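Local coordinates for terminase, small subunit (Thermus phage G20c, PDB 6EJQ), which probably recognises the packaging site on viral DNA and regulates the large terminase ATPase, assembling into a nine-subunit ring, at residues Leu81-Tyr84 and Gln85-Arg89; Met118-Arg121 and Ile122-Ile125. All coordinates share one frame; numbering follows the deposited sequence.

Interaction 1: Leu81-Tyr84 and Gln85-Arg89; sequences LAIY and QNMLR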
loop_
_atom_site.group_PDB
_atom_site.type_symbol
_atom_site.label_atom_id
_atom_site.label_comp_id
_atom_site.label_asym_id
_atom_site.label_seq_id
_atom_site.Cartn_x
_atom_site.Cartn_y
_atom_site.Cartn_z
ATOM N N LEU B 81 -14.421 1.966 21.675
ATOM C CA LEU B 81 -14.854 0.798 22.460
ATOM C C LEU B 81 -16.368 0.630 22.487
ATOM O O LEU B 81 -16.863 -0.478 22.340
ATOM C CB LEU B 81 -14.313 0.866 23.880
ATOM C CG LEU B 81 -12.823 0.531 24.006
ATOM C CD1 LEU B 81 -12.219 1.173 25.239
ATOM C CD2 LEU B 81 -12.600 -0.971 24.021
ATOM N N ALA B 82 -17.096 1.728 22.648
ATOM C CA ALA B 82 -18.564 1.688 22.598
ATOM C C ALA B 82 -19.068 1.278 21.209
ATOM O O ALA B 82 -19.986 0.468 21.099
ATOM C CB ALA B 82 -19.162 3.036 22.992
ATOM N N ILE B 83 -18.464 1.835 20.163
ATOM C CA ILE B 83 -18.791 1.443 18.799
ATOM C C ILE B 83 -18.464 -0.044 18.566
ATOM O O ILE B 83 -19.273 -0.760 17.975
ATOM C CB ILE B 83 -18.106 2.347 17.759
ATOM C CG1 ILE B 83 -18.696 3.766 17.841
ATOM C CG2 ILE B 83 -18.278 1.787 16.346
ATOM C CD1 ILE B 83 -17.840 4.838 17.212
ATOM N N TYR B 84 -17.305 -0.503 19.045
ATOM C CA TYR B 84 -16.939 -1.919 18.964
ATOM C C TYR B 84 -18.040 -2.806 19.567
ATOM O O TYR B 84 -18.436 -3.799 18.954
ATOM C CB TYR B 84 -15.588 -2.176 19.654
ATOM C CG TYR B 84 -15.161 -3.629 19.689
ATOM C CD1 TYR B 84 -14.538 -4.230 18.596
ATOM C CD2 TYR B 84 -15.380 -4.403 20.818
ATOM C CE1 TYR B 84 -14.146 -5.559 18.637
ATOM C CE2 TYR B 84 -14.999 -5.732 20.866
ATOM C CZ TYR B 84 -14.389 -6.310 19.778
ATOM O OH TYR B 84 -14.012 -7.632 19.859
ATOM N N GLN B 85 -18.544 -2.447 20.749
ATOM C CA GLN B 85 -19.597 -3.247 21.389
ATOM C C GLN B 85 -20.885 -3.299 20.562
ATOM O O GLN B 85 -21.507 -4.352 20.475
ATOM C CB GLN B 85 -19.899 -2.772 22.820
ATOM C CG GLN B 85 -18.832 -3.145 23.837
ATOM C CD GLN B 85 -18.673 -4.651 24.045
ATOM O OE1 GLN B 85 -19.648 -5.361 24.268
ATOM N NE2 GLN B 85 -17.437 -5.136 23.980
ATOM N N ASN B 86 -21.283 -2.181 19.961
ATOM C CA ASN B 86 -22.451 -2.181 19.076
ATOM C C ASN B 86 -22.242 -3.100 17.879
ATOM O O ASN B 86 -23.159 -3.809 17.475
ATOM C CB ASN B 86 -22.781 -0.786 18.560
ATOM C CG ASN B 86 -24.070 -0.765 17.764
ATOM O OD1 ASN B 86 -24.129 -0.238 16.650
ATOM N ND2 ASN B 86 -25.110 -1.365 18.324
ATOM N N MET B 87 -21.035 -3.091 17.325
ATOM C CA MET B 87 -20.718 -3.922 16.172
ATOM C C MET B 87 -20.844 -5.401 16.494
ATOM O O MET B 87 -21.453 -6.138 15.734
ATOM C CB MET B 87 -19.316 -3.607 15.651
ATOM C CG MET B 87 -19.208 -2.236 15.017
ATOM S SD MET B 87 -17.495 -1.721 14.821
ATOM C CE MET B 87 -17.062 -2.641 13.350
ATOM N N LEU B 88 -20.270 -5.813 17.623
ATOM C CA LEU B 88 -20.409 -7.177 18.125
ATOM C C LEU B 88 -21.856 -7.562 18.356
ATOM O O LEU B 88 -22.269 -8.664 17.999
ATOM C CB LEU B 88 -19.708 -7.353 19.476
ATOM C CG LEU B 88 -18.328 -7.959 19.545
ATOM C CD1 LEU B 88 -18.011 -8.187 21.020
ATOM C CD2 LEU B 88 -18.237 -9.261 18.748
ATOM N N ARG B 89 -22.593 -6.667 19.012
ATOM C CA ARG B 89 -24.002 -6.886 19.335
ATOM C C ARG B 89 -24.783 -7.165 18.064
ATOM O O ARG B 89 -25.564 -8.112 17.995
ATOM C CB ARG B 89 -24.572 -5.652 20.044
ATOM C CG ARG B 89 -26.000 -5.786 20.534
ATOM C CD ARG B 89 -26.413 -4.608 21.405
ATOM N NE ARG B 89 -26.840 -3.442 20.616
ATOM C CZ ARG B 89 -28.006 -2.790 20.725
ATOM N NH1 ARG B 89 -28.939 -3.154 21.610
ATOM N NH2 ARG B 89 -28.243 -1.736 19.941
HETATM O O HOH W 1 -15.739 -2.450 23.933
#

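Interaction 2: Met118-Arg121 and Ile122-Ile125; sequences MADR and IMKI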
loop_
_atom_site.group_PDB
_atom_site.type_symbol
_atom_site.label_atom_id
_atom_site.label_comp_id
_atom_site.label_asym_id
_atom_site.label_seq_id
_atom_site.Cartn_x
_atom_site.Cartn_y
_atom_site.Cartn_z
ATOM N N MET B 118 -11.584 -2.676 13.948
ATOM C CA MET B 118 -11.870 -1.771 15.053
ATOM C C MET B 118 -11.087 -2.158 16.306
ATOM O O MET B 118 -10.600 -1.276 17.018
ATOM C CB MET B 118 -13.372 -1.720 15.350
ATOM C CG MET B 118 -13.761 -0.749 16.462
ATOM S SD MET B 118 -13.313 0.954 16.078
ATOM C CE MET B 118 -14.577 1.383 14.893
ATOM N N ALA B 119 -10.972 -3.457 16.585
ATOM C CA ALA B 119 -10.177 -3.917 17.732
ATOM C C ALA B 119 -8.736 -3.470 17.590
ATOM O O ALA B 119 -8.114 -3.040 18.553
ATOM C CB ALA B 119 -10.241 -5.428 17.887
ATOM N N ASP B 120 -8.222 -3.561 16.375
ATOM C CA ASP B 120 -6.864 -3.126 16.074
ATOM C C ASP B 120 -6.624 -1.613 16.251
ATOM O O ASP B 120 -5.565 -1.214 16.745
ATOM C CB ASP B 120 -6.493 -3.542 14.657
ATOM C CG ASP B 120 -5.022 -3.415 14.399
ATOM O OD1 ASP B 120 -4.220 -4.007 15.153
ATOM O OD2 ASP B 120 -4.675 -2.705 13.447
ATOM N N ARG B 121 -7.598 -0.793 15.852
ATOM C CA ARG B 121 -7.572 0.654 16.118
ATOM C C ARG B 121 -7.498 0.960 17.629
ATOM O O ARG B 121 -6.772 1.859 18.062
ATOM C CB ARG B 121 -8.815 1.325 15.552
ATOM C CG ARG B 121 -8.934 1.313 14.035
ATOM C CD ARG B 121 -7.981 2.301 13.402
ATOM N NE ARG B 121 -8.434 2.729 12.085
ATOM C CZ ARG B 121 -7.827 3.652 11.338
ATOM N NH1 ARG B 121 -6.719 4.269 11.760
ATOM N NH2 ARG B 121 -8.330 3.958 10.148
ATOM N N ILE B 122 -8.250 0.204 18.418
ATOM C CA ILE B 122 -8.273 0.387 19.861
ATOM C C ILE B 122 -6.953 -0.087 20.462
ATOM O O ILE B 122 -6.389 0.592 21.319
ATOM C CB ILE B 122 -9.485 -0.329 20.500
ATOM C CG1 ILE B 122 -10.795 0.289 20.004
ATOM C CG2 ILE B 122 -9.438 -0.262 22.015
ATOM C CD1 ILE B 122 -11.978 -0.648 20.110
ATOM N N MET B 123 -6.455 -1.233 20.003
ATOM C CA MET B 123 -5.161 -1.758 20.474
ATOM C C MET B 123 -3.981 -0.849 20.124
ATOM O O MET B 123 -3.070 -0.701 20.930
ATOM C CB MET B 123 -4.913 -3.188 19.965
ATOM C CG MET B 123 -5.845 -4.229 20.584
ATOM S SD MET B 123 -5.494 -5.935 20.098
ATOM C CE MET B 123 -6.063 -5.953 18.405
ATOM N N LYS B 124 -4.004 -0.255 18.928
ATOM C CA LYS B 124 -2.991 0.720 18.505
ATOM C C LYS B 124 -2.900 1.938 19.406
ATOM O O LYS B 124 -1.806 2.467 19.615
ATOM C CB LYS B 124 -3.272 1.211 17.088
ATOM C CG LYS B 124 -2.987 0.182 16.018
ATOM C CD LYS B 124 -1.628 0.384 15.376
ATOM C CE LYS B 124 -1.351 -0.667 14.297
ATOM N NZ LYS B 124 -2.466 -0.831 13.316
ATOM N N ILE B 125 -4.049 2.395 19.906
ATOM C CA ILE B 125 -4.097 3.541 20.809
ATOM C C ILE B 125 -3.345 3.223 22.111
ATOM O O ILE B 125 -2.628 4.093 22.630
ATOM C CB ILE B 125 -5.543 4.032 21.050
ATOM C CG1 ILE B 125 -6.089 4.683 19.771
ATOM C CG2 ILE B 125 -5.602 5.041 22.183
ATOM C CD1 ILE B 125 -7.595 4.837 19.741
#

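Interaction 1: Leu81-Tyr84 and Gln85-Arg89
Four successive i to i+4 backbone bonds, Gln85 N to Leu81 O through Leu88 N to Tyr84 O, carry the helix across this stretch, the last of them 3.0 Å long and nearly straight at 171°. Leu81 O has a second donor besides Gln85 N: a water bonds to it at 2.8 Å and accepts in turn from Gln85 NE2 at 3.2 Å. A bend at chi2 (-64°) turns the end of Gln85 across the helix toward Tyr84, so that NE2 reaches the water and lies 3.8 Å from Tyr84 CD2, with the amide and ring planes 60° apart. One turn on, Leu88 reaches the same ring obliquely, its CD1 branch 3.9 Å from Tyr84 CE2. The phenol oxygen of Tyr84 is hydrogen-bonded to Asp79 of a neighbouring subunit, and Phe76 of that subunit meets the ring edge-to-face. Around the helix, Met87 SD packs at 3.9 Å on the CG2 branch of Ile83, the methyl anti to the backbone N, and both side chains also touch Pro112 of another neighbouring subunit. Side chains four residues apart can meet in this way on any alpha-helix; here helix 59-95 is the first arm of an antiparallel helical hairpin with helix 112-139, and several of its side chains pack on other subunits of the nonameric ring.

Interaction 2: Met118-Arg121 and Ile122-Ile125
Asp120 and Lys124 form an intrahelical i to i+4 salt bridge on helix 112-139, the second arm of an antiparallel helical hairpin. The lysine can be followed outward. Its CB lies 3.4 Å from Asp120 O, the carbonyl that also accepts the bond from Lys124 N at 2.8 Å. CG, placed beside the backbone N by a chi1 of -72°, passes still nearer to Asp120 O, at 3.0 Å. The chain then bends at chi2, runs extended through CD to CE, which comes within 4.0 Å of Asp120 OD2, and bends again at chi4, so that NZ is directed back to the carboxylate. Asp120 meets it with CG anti to its own N (chi1 -167°), while its other oxygen, OD1, is bridged to Lys124 of a neighbouring subunit. Held by two lysines from different chains, the carboxylate is thus restrained in its rotation and probably kept ionised, and the local bridge is tied into a subunit interface.

The apolar flanks repeat the same spacing. Ile122 CD1 sits 4.1 Å from Met118 CG, on the side of the helix that faces helix 59-95, where Ile122 also touches Leu80. Met123 bends at chi3 to bring CE within 4.2 Å of Ala119 CB, and these two residues pack on Ala73 and Phe76 of the neighbouring subunit. At its end the lysine approaches OD2 from the syn side, with NZ 2.9 Å away and 30° out of the carboxylate plane.

Interaction 1 comes first along the chain, on helix 59-95, and interaction 2 follows on helix 112-139, the next helix; both fall in the C-terminal domain, with centres about 13 Å apart. The two helical segments touch directly across the hairpin. Leu81 CD2 packs on Ile122 CG2 at 3.8 Å, and Tyr84 CB lies 3.9 Å from both Met118 CG and Ile122 CD1, while Ala119 CB meets the ring at CE1. They therefore share one apolar seam, and several of the same residues also pack on neighbouring subunits. Tyr84 and Ile122 illustrate how one side chain can serve within its helix, across the hairpin and at a subunit interface.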